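Local atomic coordinates of rhamnosidase B (PDB entry 2OKX), a protein that hydrolyses terminal alpha-L-rhamnose residues from rhamnosides, probably with inversion of the anomeric configuration, as a member of glycoside hydrolase family 78. Residues Glu57-Gly62 / Gly79-Pro84; Gly399-Arg404 / Phe509-Gly514; Ser671-Met676 / Ala738-Glu743; Asp708-Ala713 / Gly717-Ala722; Leu877-Gly882 / Gly911-Ser916. All coordinates share one frame; numbering follows the deposited sequence.

Contact 1: Glu57-Gly62 / Gly79-Pro84; sequences EQVGRG and GGQLRP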
# COMPACT_ATOMS: atom_id res chain seq x y z
N GLU A 57 22.92 13.08 13.83
CA GLU A 57 21.63 12.65 14.35
C GLU A 57 20.55 12.59 13.26
O GLU A 57 20.34 13.57 12.55
CB GLU A 57 21.19 13.59 15.47
CG GLU A 57 19.90 13.18 16.17
CD GLU A 57 19.49 14.18 17.24
OE1 GLU A 57 20.32 14.48 18.12
OE2 GLU A 57 18.33 14.65 17.20
N GLN A 58 19.88 11.45 13.15
CA GLN A 58 18.82 11.30 12.16
C GLN A 58 17.65 12.17 12.60
O GLN A 58 17.10 11.99 13.69
CB GLN A 58 18.38 9.84 12.06
CG GLN A 58 17.54 9.55 10.82
CD GLN A 58 16.91 8.19 10.87
OE1 GLN A 58 15.82 8.01 11.42
NE2 GLN A 58 17.59 7.20 10.31
N VAL A 59 17.27 13.12 11.75
CA VAL A 59 16.19 14.03 12.08
C VAL A 59 14.83 13.71 11.46
O VAL A 59 13.80 13.91 12.10
CB VAL A 59 16.58 15.48 11.70
CG1 VAL A 59 15.41 16.41 11.89
CG2 VAL A 59 17.76 15.93 12.56
N GLY A 60 14.82 13.21 10.23
CA GLY A 60 13.55 12.90 9.59
C GLY A 60 13.67 12.19 8.26
O GLY A 60 14.77 11.88 7.80
N ARG A 61 12.52 11.92 7.66
CA ARG A 61 12.42 11.23 6.37
C ARG A 61 11.37 11.93 5.53
O ARG A 61 10.46 12.57 6.06
CB ARG A 61 11.99 9.77 6.57
CG ARG A 61 12.88 8.95 7.50
CD ARG A 61 12.23 7.59 7.79
NE ARG A 61 12.95 6.83 8.81
CZ ARG A 61 13.99 6.04 8.57
NH1 ARG A 61 14.44 5.88 7.33
NH2 ARG A 61 14.59 5.41 9.57
N GLY A 62 11.49 11.80 4.21
CA GLY A 62 10.53 12.43 3.31
C GLY A 62 10.99 12.33 1.87
O GLY A 62 11.82 11.49 1.54
N GLY A 79 17.01 23.49 15.83
CA GLY A 79 17.67 24.14 16.95
C GLY A 79 18.21 23.14 17.96
O GLY A 79 19.20 23.41 18.65
N GLY A 80 17.57 21.98 18.03
CA GLY A 80 17.99 20.95 18.96
C GLY A 80 19.28 20.24 18.58
O GLY A 80 20.01 19.78 19.45
N GLN A 81 19.56 20.14 17.28
CA GLN A 81 20.77 19.47 16.83
C GLN A 81 21.88 20.44 16.47
O GLN A 81 23.03 20.05 16.28
CB GLN A 81 20.47 18.58 15.61
CG GLN A 81 19.51 17.42 15.88
CD GLN A 81 18.04 17.84 15.83
OE1 GLN A 81 17.15 17.03 16.11
NE2 GLN A 81 17.78 19.09 15.47
N LEU A 82 21.54 21.73 16.39
CA LEU A 82 22.50 22.77 16.03
C LEU A 82 23.56 23.04 17.10
O LEU A 82 23.26 23.14 18.28
CB LEU A 82 21.74 24.06 15.71
CG LEU A 82 22.43 25.17 14.91
CD1 LEU A 82 21.41 26.24 14.57
CD2 LEU A 82 23.58 25.77 15.71
N ARG A 83 24.81 23.16 16.65
CA ARG A 83 25.94 23.44 17.53
C ARG A 83 26.40 24.88 17.29
O ARG A 83 27.17 25.14 16.37
CB ARG A 83 27.10 22.48 17.23
CG ARG A 83 26.75 21.01 17.37
CD ARG A 83 27.93 20.14 16.99
NE ARG A 83 27.66 18.72 17.20
CZ ARG A 83 28.54 17.75 16.99
NH1 ARG A 83 29.77 18.04 16.56
NH2 ARG A 83 28.21 16.49 17.22
N PRO A 84 25.94 25.82 18.12
CA PRO A 84 26.30 27.24 17.98
C PRO A 84 27.79 27.57 18.07
O PRO A 84 28.53 26.98 18.85
CB PRO A 84 25.49 27.91 19.08
CG PRO A 84 25.44 26.86 20.14
CD PRO A 84 25.14 25.61 19.34
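Glu57 and Val59 meet Gln81 at the edge of the N-terminal beta domain, where the outermost strand 57-62 of a seven-stranded antiparallel sheet passes the loop joining strands 70-77 and 87-96. The loose side is that of Glu57, whose carboxylate is exposed to solvent even though its atoms come nearest. Glu57 keeps an extended chain and crosses Gln81 at about a right angle, with the carboxylate and amide planes 71° apart. Its OE2 is 3.3 Å from Gln81 CG, lying near the bend that Gln81 makes at chi2 (82°). OE2 is also 2.9 Å from Gln81 OE1. As modelled these are two acceptors, so no hydrogen bond joins them and the exact placing of the two oxygens is doubtful. The packed side is that of Val59: it and Gln81 both rest on Val54 of the adjacent strand 49-54, and the Gln81 carbonyl accepts a hydrogen bond from Asn55. Across the segments, this packed side comes down to one methyl, Val59 CG2, lying 3.8 Å from Gln81 CD.

Contact 2: Gly399-Arg404 / Phe509-Gly514; sequences GSNVWR and FLTVRG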
# COMPACT_ATOMS: atom_id res chain seq x y z
N GLY A 399 12.67 -15.58 -2.91
CA GLY A 399 12.72 -16.92 -3.48
C GLY A 399 13.35 -17.92 -2.54
O GLY A 399 12.94 -19.08 -2.50
N SER A 400 14.34 -17.47 -1.78
CA SER A 400 15.05 -18.32 -0.83
C SER A 400 14.17 -18.68 0.37
O SER A 400 14.47 -19.62 1.11
CB SER A 400 16.32 -17.62 -0.34
OG SER A 400 17.22 -17.37 -1.42
N ASN A 401 13.09 -17.93 0.57
CA ASN A 401 12.17 -18.20 1.67
C ASN A 401 10.96 -19.01 1.21
O ASN A 401 10.47 -19.87 1.94
CB ASN A 401 11.71 -16.89 2.32
CG ASN A 401 12.54 -16.52 3.53
OD1 ASN A 401 12.42 -17.13 4.59
ND2 ASN A 401 13.42 -15.54 3.36
N VAL A 402 10.49 -18.74 -0.00
CA VAL A 402 9.35 -19.46 -0.55
C VAL A 402 9.74 -20.91 -0.81
O VAL A 402 8.97 -21.82 -0.55
CB VAL A 402 8.86 -18.82 -1.86
CG1 VAL A 402 7.79 -19.69 -2.51
CG2 VAL A 402 8.29 -17.44 -1.56
N TRP A 403 10.94 -21.12 -1.34
CA TRP A 403 11.40 -22.48 -1.58
C TRP A 403 12.65 -22.74 -0.77
O TRP A 403 13.73 -22.23 -1.09
CB TRP A 403 11.68 -22.73 -3.07
CG TRP A 403 12.18 -24.13 -3.37
CD1 TRP A 403 12.03 -25.25 -2.59
CD2 TRP A 403 12.86 -24.56 -4.56
NE1 TRP A 403 12.57 -26.34 -3.23
CE2 TRP A 403 13.08 -25.95 -4.44
CE3 TRP A 403 13.30 -23.90 -5.72
CZ2 TRP A 403 13.73 -26.70 -5.43
CZ3 TRP A 403 13.94 -24.65 -6.71
CH2 TRP A 403 14.15 -26.03 -6.55
N ARG A 404 12.49 -23.52 0.29
CA ARG A 404 13.59 -23.90 1.15
C ARG A 404 13.78 -25.39 0.91
O ARG A 404 12.86 -26.18 1.13
CB ARG A 404 13.24 -23.65 2.63
CG ARG A 404 13.06 -22.17 2.99
CD ARG A 404 12.57 -21.99 4.42
NE ARG A 404 11.29 -22.67 4.64
CZ ARG A 404 10.71 -22.81 5.83
NH1 ARG A 404 11.28 -22.31 6.92
NH2 ARG A 404 9.57 -23.47 5.93
N PHE A 509 10.95 -13.22 9.13
CA PHE A 509 11.85 -14.35 8.97
C PHE A 509 13.24 -13.72 8.92
O PHE A 509 13.54 -12.98 7.98
CB PHE A 509 11.59 -15.11 7.67
CG PHE A 509 10.40 -16.03 7.73
CD1 PHE A 509 9.10 -15.52 7.68
CD2 PHE A 509 10.58 -17.40 7.84
CE1 PHE A 509 8.00 -16.38 7.74
CE2 PHE A 509 9.49 -18.27 7.91
CZ PHE A 509 8.20 -17.76 7.86
N LEU A 510 14.06 -13.98 9.93
CA LEU A 510 15.41 -13.44 9.96
C LEU A 510 16.32 -14.64 9.78
O LEU A 510 16.41 -15.49 10.67
CB LEU A 510 15.68 -12.75 11.30
CG LEU A 510 17.01 -11.98 11.39
CD1 LEU A 510 16.96 -10.76 10.48
CD2 LEU A 510 17.27 -11.56 12.82
N THR A 511 16.98 -14.72 8.63
CA THR A 511 17.83 -15.87 8.35
C THR A 511 19.30 -15.49 8.23
O THR A 511 19.68 -14.62 7.44
CB THR A 511 17.34 -16.58 7.07
OG1 THR A 511 15.92 -16.78 7.17
CG2 THR A 511 18.00 -17.93 6.92
N VAL A 512 20.12 -16.16 9.04
CA VAL A 512 21.56 -15.91 9.09
C VAL A 512 22.29 -17.00 8.32
O VAL A 512 22.11 -18.19 8.60
CB VAL A 512 22.05 -15.89 10.56
CG1 VAL A 512 23.53 -15.51 10.62
CG2 VAL A 512 21.21 -14.90 11.37
N ARG A 513 23.12 -16.59 7.36
CA ARG A 513 23.85 -17.54 6.53
C ARG A 513 25.35 -17.24 6.37
O ARG A 513 25.79 -16.09 6.51
CB ARG A 513 23.25 -17.58 5.11
CG ARG A 513 21.75 -17.29 5.00
CD ARG A 513 21.34 -17.27 3.53
NE ARG A 513 19.99 -16.75 3.30
CZ ARG A 513 18.88 -17.47 3.37
NH1 ARG A 513 18.93 -18.76 3.66
NH2 ARG A 513 17.71 -16.88 3.15
N GLY A 514 26.12 -18.28 6.07
CA GLY A 514 27.55 -18.15 5.83
C GLY A 514 28.48 -17.70 6.94
O GLY A 514 29.63 -17.32 6.67
O HOH W 1 15.84 -19.25 3.53
O HOH W 2 14.38 -18.53 5.84
O HOH W 3 14.70 -14.50 5.85
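Arg513 brings its guanidinium up to Ser400, whose CB lies obliquely 3.8 Å from Arg513 NH2. One face of this flat group carries Thr511 CG2, 3.4 Å above the plane and offset toward the rim, while a water sits at the edge, in plane. That water accepts from Arg513 NH2 and donates to Ser400 O (2.8 Å from the water oxygen). The second flat pair is Asn401 and Phe509, with amide and ring planes 70° apart; Asn401 OD1 is 3.7 Å from Phe509 CD2 and comes in obliquely. Two further waters bridge the polar groups. One donates to Asn401 OD1 and accepts from Thr511 OG1, at 2.7 Å from each. The other accepts from Asn401 ND2 and donates to both Phe509 O and Thr511 OG1, so the threonine hydroxyl works as donor and acceptor at once. No direct hydrogen bond crosses. The same side chains have further partners: Asn401 ND2 also bonds Val397 O, Ser400 OG bonds Asn396 O, and Arg513 forms salt bridges with Asp436 and Asp464. Helix 397-402 thus lies, across bridging waters, against strand 507-513, which runs antiparallel between strands 436-443 and 462-472 in the concanavalin-like region.

Contact 3: Ser671-Met676 / Ala738-Glu743; sequences SGLLNM and AVLWDE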
# COMPACT_ATOMS: atom_id res chain seq x y z
N SER A 671 -29.68 6.02 -24.04
CA SER A 671 -30.46 5.29 -23.05
C SER A 671 -30.70 6.16 -21.82
O SER A 671 -31.61 5.90 -21.03
CB SER A 671 -29.72 4.02 -22.63
OG SER A 671 -28.50 4.35 -21.98
N GLY A 672 -29.88 7.20 -21.65
CA GLY A 672 -30.01 8.08 -20.51
C GLY A 672 -29.33 7.47 -19.29
O GLY A 672 -29.60 7.85 -18.15
N LEU A 673 -28.43 6.52 -19.55
CA LEU A 673 -27.70 5.84 -18.49
C LEU A 673 -26.19 5.98 -18.70
O LEU A 673 -25.73 6.19 -19.82
CB LEU A 673 -28.06 4.35 -18.46
CG LEU A 673 -29.53 4.00 -18.18
CD1 LEU A 673 -29.76 2.52 -18.43
CD2 LEU A 673 -29.88 4.37 -16.74
N LEU A 674 -25.44 5.86 -17.61
CA LEU A 674 -23.99 5.97 -17.68
C LEU A 674 -23.44 4.74 -18.39
O LEU A 674 -23.59 3.61 -17.92
CB LEU A 674 -23.39 6.05 -16.27
CG LEU A 674 -21.87 6.20 -16.19
CD1 LEU A 674 -21.45 7.50 -16.85
CD2 LEU A 674 -21.42 6.17 -14.74
N ASN A 675 -22.81 4.96 -19.54
CA ASN A 675 -22.24 3.86 -20.32
C ASN A 675 -20.75 4.13 -20.48
O ASN A 675 -20.36 5.13 -21.08
CB ASN A 675 -22.90 3.77 -21.69
CG ASN A 675 -22.64 2.45 -22.38
OD1 ASN A 675 -21.56 1.88 -22.27
ND2 ASN A 675 -23.64 1.95 -23.10
N MET A 676 -19.91 3.24 -19.96
CA MET A 676 -18.47 3.45 -20.06
C MET A 676 -17.64 2.21 -20.33
O MET A 676 -17.99 1.10 -19.93
CB MET A 676 -17.96 4.10 -18.77
CG MET A 676 -18.53 5.46 -18.48
SD MET A 676 -17.90 6.08 -16.92
CE MET A 676 -16.39 6.86 -17.45
N ALA A 738 -36.65 2.91 -14.48
CA ALA A 738 -37.41 2.54 -15.67
C ALA A 738 -36.76 1.41 -16.48
O ALA A 738 -37.46 0.60 -17.09
CB ALA A 738 -37.60 3.76 -16.56
N VAL A 739 -35.43 1.35 -16.46
CA VAL A 739 -34.71 0.34 -17.24
C VAL A 739 -34.07 -0.79 -16.45
O VAL A 739 -34.35 -1.97 -16.69
CB VAL A 739 -33.60 1.01 -18.08
CG1 VAL A 739 -32.92 -0.02 -18.97
CG2 VAL A 739 -34.19 2.14 -18.91
N LEU A 740 -33.21 -0.44 -15.50
CA LEU A 740 -32.48 -1.42 -14.70
C LEU A 740 -33.23 -2.26 -13.67
O LEU A 740 -32.63 -3.08 -12.99
CB LEU A 740 -31.29 -0.72 -14.03
CG LEU A 740 -30.33 -0.11 -15.05
CD1 LEU A 740 -29.23 0.67 -14.35
CD2 LEU A 740 -29.74 -1.22 -15.92
N TRP A 741 -34.54 -2.07 -13.56
CA TRP A 741 -35.33 -2.84 -12.60
C TRP A 741 -36.03 -4.03 -13.25
O TRP A 741 -36.55 -3.93 -14.36
CB TRP A 741 -36.35 -1.94 -11.91
CG TRP A 741 -37.29 -2.67 -11.00
CD1 TRP A 741 -38.51 -3.21 -11.32
CD2 TRP A 741 -37.10 -2.95 -9.60
NE1 TRP A 741 -39.08 -3.81 -10.22
CE2 TRP A 741 -38.23 -3.66 -9.15
CE3 TRP A 741 -36.07 -2.67 -8.69
CZ2 TRP A 741 -38.37 -4.10 -7.83
CZ3 TRP A 741 -36.20 -3.10 -7.37
CH2 TRP A 741 -37.35 -3.81 -6.96
N ASP A 742 -36.04 -5.16 -12.55
CA ASP A 742 -36.69 -6.38 -13.04
C ASP A 742 -37.92 -6.67 -12.17
O ASP A 742 -37.80 -6.88 -10.97
CB ASP A 742 -35.73 -7.57 -12.97
CG ASP A 742 -36.30 -8.80 -13.65
OD1 ASP A 742 -36.43 -8.79 -14.89
OD2 ASP A 742 -36.61 -9.79 -12.95
N GLU A 743 -39.09 -6.69 -12.80
CA GLU A 743 -40.34 -6.94 -12.08
C GLU A 743 -40.43 -8.35 -11.49
O GLU A 743 -40.82 -8.52 -10.34
CB GLU A 743 -41.54 -6.69 -12.99
CG GLU A 743 -41.71 -5.23 -13.39
CD GLU A 743 -41.99 -4.32 -12.21
OE1 GLU A 743 -42.07 -3.09 -12.41
OE2 GLU A 743 -42.15 -4.84 -11.08
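Leu673 points its side chain into the corner formed by Val739 and Leu740, and a single methyl, CD1, does most of the touching. The leucine and Val739 cross obliquely. CD1 reaches the valine at its branch point and at one methyl, 4.1 Å from Val739 CG1. The valine's first torsion (chi1 -175°) sets CG1 anti to the backbone nitrogen, and this makes it the methyl that faces Leu673 CD1. Leu740 is turned differently: its CB does not aim at the loop, but the outer part of the chain swings in. Leu673 CD1 comes to 4.3 Å from Leu740 CG, with the two methyls of Leu740 only slightly farther away and nearly equidistant, so it meets the fork of the isobutyl group between its arms.

The setting is the alpha-helical barrel of the catalytic domain. Near the C-terminal end of helix 723-739 the chain goes on to the short strand 741-742, while the loop after helix 647-665 passes alongside. Leu673 also rests on Leu732, Thr735 and Ile736 of that helix, and Leu740 reaches Thr696 at the start of helix 696-715.

Just ahead of Leu673 the loop is shaped by an ST turn: Leu673 N donates to Ser671 OG over 3.3 Å, with a bent N-H...O angle of 140°. The same hydroxyl is hydrogen-bonded to Asp669. Beyond the leucine, a hydrogen bond from Leu674 N to Asn699 OD1 ties the loop to helix 696-715.

Contact 4: Asp708-Ala713 / Gly717-Ala722; sequences DSRALA and GATEEA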
# COMPACT_ATOMS: atom_id res chain seq x y z
N ASP A 708 -24.94 14.96 -3.76
CA ASP A 708 -24.00 15.29 -2.69
C ASP A 708 -23.19 16.53 -3.05
O ASP A 708 -22.78 17.29 -2.17
CB ASP A 708 -23.04 14.12 -2.44
CG ASP A 708 -23.69 12.96 -1.71
OD1 ASP A 708 -23.09 11.86 -1.68
OD2 ASP A 708 -24.80 13.14 -1.17
N SER A 709 -22.96 16.75 -4.34
CA SER A 709 -22.18 17.90 -4.81
C SER A 709 -22.80 19.24 -4.41
O SER A 709 -22.10 20.23 -4.24
CB SER A 709 -22.03 17.85 -6.33
OG SER A 709 -23.27 18.08 -6.98
N ARG A 710 -24.12 19.26 -4.25
CA ARG A 710 -24.81 20.49 -3.87
C ARG A 710 -24.27 21.03 -2.55
O ARG A 710 -24.04 22.23 -2.40
CB ARG A 710 -26.32 20.25 -3.77
CG ARG A 710 -27.10 21.41 -3.16
CD ARG A 710 -28.54 21.42 -3.64
NE ARG A 710 -28.63 21.86 -5.03
CZ ARG A 710 -29.74 21.82 -5.76
NH1 ARG A 710 -29.72 22.25 -7.01
NH2 ARG A 710 -30.87 21.35 -5.24
N ALA A 711 -24.07 20.13 -1.58
CA ALA A 711 -23.57 20.53 -0.27
C ALA A 711 -22.29 21.35 -0.41
O ALA A 711 -22.13 22.39 0.22
CB ALA A 711 -23.32 19.29 0.59
N LEU A 712 -21.38 20.88 -1.26
CA LEU A 712 -20.11 21.58 -1.48
C LEU A 712 -20.35 22.91 -2.18
O LEU A 712 -19.74 23.93 -1.83
CB LEU A 712 -19.16 20.71 -2.30
CG LEU A 712 -18.66 19.47 -1.56
CD1 LEU A 712 -18.01 18.50 -2.53
CD2 LEU A 712 -17.68 19.90 -0.48
N ALA A 713 -21.23 22.90 -3.17
CA ALA A 713 -21.55 24.11 -3.92
C ALA A 713 -22.14 25.16 -2.98
O ALA A 713 -21.76 26.33 -3.02
CB ALA A 713 -22.53 23.79 -5.04
N GLY A 717 -20.73 28.73 -1.36
CA GLY A 717 -21.40 30.00 -1.61
C GLY A 717 -21.83 30.17 -3.06
O GLY A 717 -21.93 31.30 -3.55
N ALA A 718 -22.08 29.06 -3.74
CA ALA A 718 -22.50 29.08 -5.14
C ALA A 718 -23.46 27.92 -5.40
O ALA A 718 -23.34 27.21 -6.40
CB ALA A 718 -21.29 28.97 -6.05
N THR A 719 -24.42 27.75 -4.50
CA THR A 719 -25.40 26.67 -4.59
C THR A 719 -26.07 26.48 -5.95
O THR A 719 -26.33 25.34 -6.35
CB THR A 719 -26.50 26.85 -3.52
OG1 THR A 719 -27.40 25.73 -3.57
CG2 THR A 719 -27.29 28.13 -3.76
N GLU A 720 -26.34 27.57 -6.67
CA GLU A 720 -26.98 27.47 -7.98
C GLU A 720 -26.17 26.70 -9.01
O GLU A 720 -26.73 26.08 -9.91
CB GLU A 720 -27.31 28.86 -8.52
CG GLU A 720 -26.19 29.89 -8.39
CD GLU A 720 -26.02 30.38 -6.97
OE1 GLU A 720 -27.02 30.85 -6.38
OE2 GLU A 720 -24.90 30.29 -6.44
N GLU A 721 -24.85 26.73 -8.88
CA GLU A 721 -23.98 26.02 -9.82
C GLU A 721 -24.17 24.51 -9.74
O GLU A 721 -23.53 23.75 -10.47
CB GLU A 721 -22.51 26.37 -9.55
CG GLU A 721 -22.12 27.78 -9.99
CD GLU A 721 -20.64 28.05 -9.83
OE1 GLU A 721 -19.83 27.21 -10.26
OE2 GLU A 721 -20.28 29.11 -9.27
N ALA A 722 -25.07 24.06 -8.86
CA ALA A 722 -25.32 22.63 -8.69
C ALA A 722 -26.74 22.21 -9.06
O ALA A 722 -27.08 21.03 -9.01
CB ALA A 722 -25.02 22.22 -7.25
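Arg710 starts its side of the contact at CB, 4.2 Å from Ala722 CB. The chain leaves with CG anti to the backbone nitrogen and then bends at chi3 (-73°), which turns NE and the guanidinium toward the Ala722 end of the 3-10 segment 719-722. NE passes 4.3 Å from Thr719 OG1, too far to bond. It is buried here and finds no partner in the model. NH1 goes on to lie 3.5 Å from Ala722 O, approaching obliquely, and takes its main partner just beyond, in a salt bridge with Asp723. Beneath the arginine the two alanine methyls meet, Ala713 CB 3.7 Å from Ala722 CB, with Ala722 CB also packed on Arg710 CA. This is the C-terminal end of helix 696-715, closed by a Schellman motif. Gly717 takes positive phi (85°) and swings the chain round, and Ala718 N then donates back to Ala713 O over 2.8 Å. The N-H...O angle is 160°, with the donor somewhat tilted out of the carbonyl plane. The turned chain leads directly into helix 723-739 of the catalytic barrel. Trp654 of helix 647-665 touches Ala713 and is hydrogen-bonded to Glu721 OE1.

Contact 5: Leu877-Gly882 / Gly911-Ser916; sequences LGVKRG and GHIAVS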
# COMPACT_ATOMS: atom_id res chain seq x y z
N LEU A 877 -23.16 3.34 20.34
CA LEU A 877 -22.93 4.21 21.49
C LEU A 877 -23.94 5.36 21.38
O LEU A 877 -24.48 5.83 22.38
CB LEU A 877 -21.51 4.77 21.48
CG LEU A 877 -21.17 5.68 22.66
CD1 LEU A 877 -21.24 4.89 23.98
CD2 LEU A 877 -19.78 6.25 22.45
N GLY A 878 -24.17 5.81 20.14
CA GLY A 878 -25.14 6.86 19.89
C GLY A 878 -24.66 8.26 19.55
O GLY A 878 -25.46 9.18 19.52
N VAL A 879 -23.37 8.43 19.27
CA VAL A 879 -22.84 9.76 18.96
C VAL A 879 -22.82 10.09 17.48
O VAL A 879 -22.13 9.44 16.70
CB VAL A 879 -21.40 9.94 19.50
CG1 VAL A 879 -20.90 11.35 19.20
CG2 VAL A 879 -21.37 9.67 21.00
N LYS A 880 -23.58 11.12 17.09
CA LYS A 880 -23.64 11.56 15.70
C LYS A 880 -23.51 13.07 15.58
O LYS A 880 -24.01 13.82 16.43
CB LYS A 880 -24.96 11.13 15.05
CG LYS A 880 -25.06 9.64 14.74
CD LYS A 880 -26.34 9.35 13.97
CE LYS A 880 -26.44 7.89 13.58
NZ LYS A 880 -27.69 7.64 12.81
N ARG A 881 -22.85 13.52 14.52
CA ARG A 881 -22.67 14.95 14.25
C ARG A 881 -24.07 15.51 13.97
O ARG A 881 -24.81 14.93 13.18
CB ARG A 881 -21.78 15.14 13.01
CG ARG A 881 -21.25 16.57 12.80
CD ARG A 881 -20.55 16.71 11.44
NE ARG A 881 -21.50 16.64 10.33
CZ ARG A 881 -21.69 15.58 9.55
NH1 ARG A 881 -22.59 15.62 8.58
NH2 ARG A 881 -20.96 14.48 9.73
N GLY A 882 -24.41 16.63 14.60
CA GLY A 882 -25.74 17.21 14.41
C GLY A 882 -25.81 18.44 13.52
O GLY A 882 -26.90 18.83 13.08
N GLY A 911 -11.40 19.29 21.96
CA GLY A 911 -12.29 18.77 22.98
C GLY A 911 -12.89 17.47 22.49
O GLY A 911 -12.47 16.93 21.46
N HIS A 912 -13.86 16.94 23.21
CA HIS A 912 -14.47 15.68 22.79
C HIS A 912 -15.88 15.50 23.33
O HIS A 912 -16.37 16.30 24.13
CB HIS A 912 -13.61 14.50 23.26
CG HIS A 912 -13.52 14.37 24.74
ND1 HIS A 912 -14.58 14.61 25.58
CD2 HIS A 912 -12.49 14.01 25.54
CE1 HIS A 912 -14.22 14.41 26.83
NE2 HIS A 912 -12.95 14.04 26.84
N ILE A 913 -16.53 14.44 22.86
CA ILE A 913 -17.86 14.08 23.29
C ILE A 913 -17.68 12.73 23.99
O ILE A 913 -17.26 11.76 23.36
CB ILE A 913 -18.82 13.86 22.09
CG1 ILE A 913 -18.87 15.11 21.20
CG2 ILE A 913 -20.22 13.53 22.61
CD1 ILE A 913 -19.49 16.31 21.85
N ALA A 914 -17.95 12.67 25.29
CA ALA A 914 -17.82 11.41 26.02
C ALA A 914 -19.21 10.94 26.41
O ALA A 914 -20.02 11.71 26.92
CB ALA A 914 -16.96 11.61 27.26
N VAL A 915 -19.50 9.67 26.13
CA VAL A 915 -20.81 9.11 26.45
C VAL A 915 -20.70 7.74 27.10
O VAL A 915 -19.88 6.92 26.70
CB VAL A 915 -21.67 8.95 25.17
CG1 VAL A 915 -22.94 8.17 25.48
CG2 VAL A 915 -22.01 10.33 24.60
N SER A 916 -21.51 7.51 28.12
CA SER A 916 -21.52 6.21 28.78
C SER A 916 -22.96 5.91 29.18
O SER A 916 -23.71 6.81 29.56
CB SER A 916 -20.63 6.21 30.02
OG SER A 916 -21.19 6.99 31.06
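Val879 and Leu877 pack on Val915 and Ile913 in the interior of the C-terminal beta domain, where the short strand 879-881 of a three-stranded sheet faces strand 912-921 of a five-stranded one. The apolar contacts carry the join. Val879 uses its two methyls separately: CG1 lies 4.1 Å from Ile913 CG2, and CG2 lies 3.7 Å from Val915 CG2. Val915 is split in the same way. Its CG1, anti to the backbone nitrogen (chi1 171°), turns to Leu877, while its CG2 turns to Val879. Leu877 and Val915 run past each other in opposite senses, and so do Val879 and Val915, whereas Val879 crosses Ile913 obliquely. Ile891 of the neighbouring strand 888-891 touches both Val879 and Val915.

Hydrogen bonding belongs to the surroundings, since none runs between 877-882 and 911-916. Gly878 leaves helix 868-876 with positive phi, and its backbone pairs with Ala892. Val879 O is bonded to Tyr589 OH, and Leu877 O accepts from Trp917 NE1, which ties Leu877 to the strand residue just past Ser916.

The remaining kind of contact is van der Waals touch of a methyl on the backbone. Leu877 CD1, 4.0 Å from Val915 CG1, also reaches past the side chain to lie 3.7 Å from Val915 O.

In the fold
The five contacts follow the chain from the N-terminal domain to the C-terminal one. Contact 1 lies in the N-terminal beta domain, and contact 2 brings helix 397-402 against a strand of the concanavalin-like region, their centres 37 Å apart. Contacts 3 and 4 belong to the helical catalytic domain: contact 4 lies at the end of helix 696-715 and the turn leading to helix 723-739, contact 3 at the far end of the latter, and contact 4 is nested inside the loop that contact 3 closes. Contact 5 is in the C-terminal domain, about 9 Å from contact 4 at nearest atoms. Contacts 1 and 3, with centres 60 Å apart, lie on opposite sides of the chain's centre, a measure of how widely the modules spread.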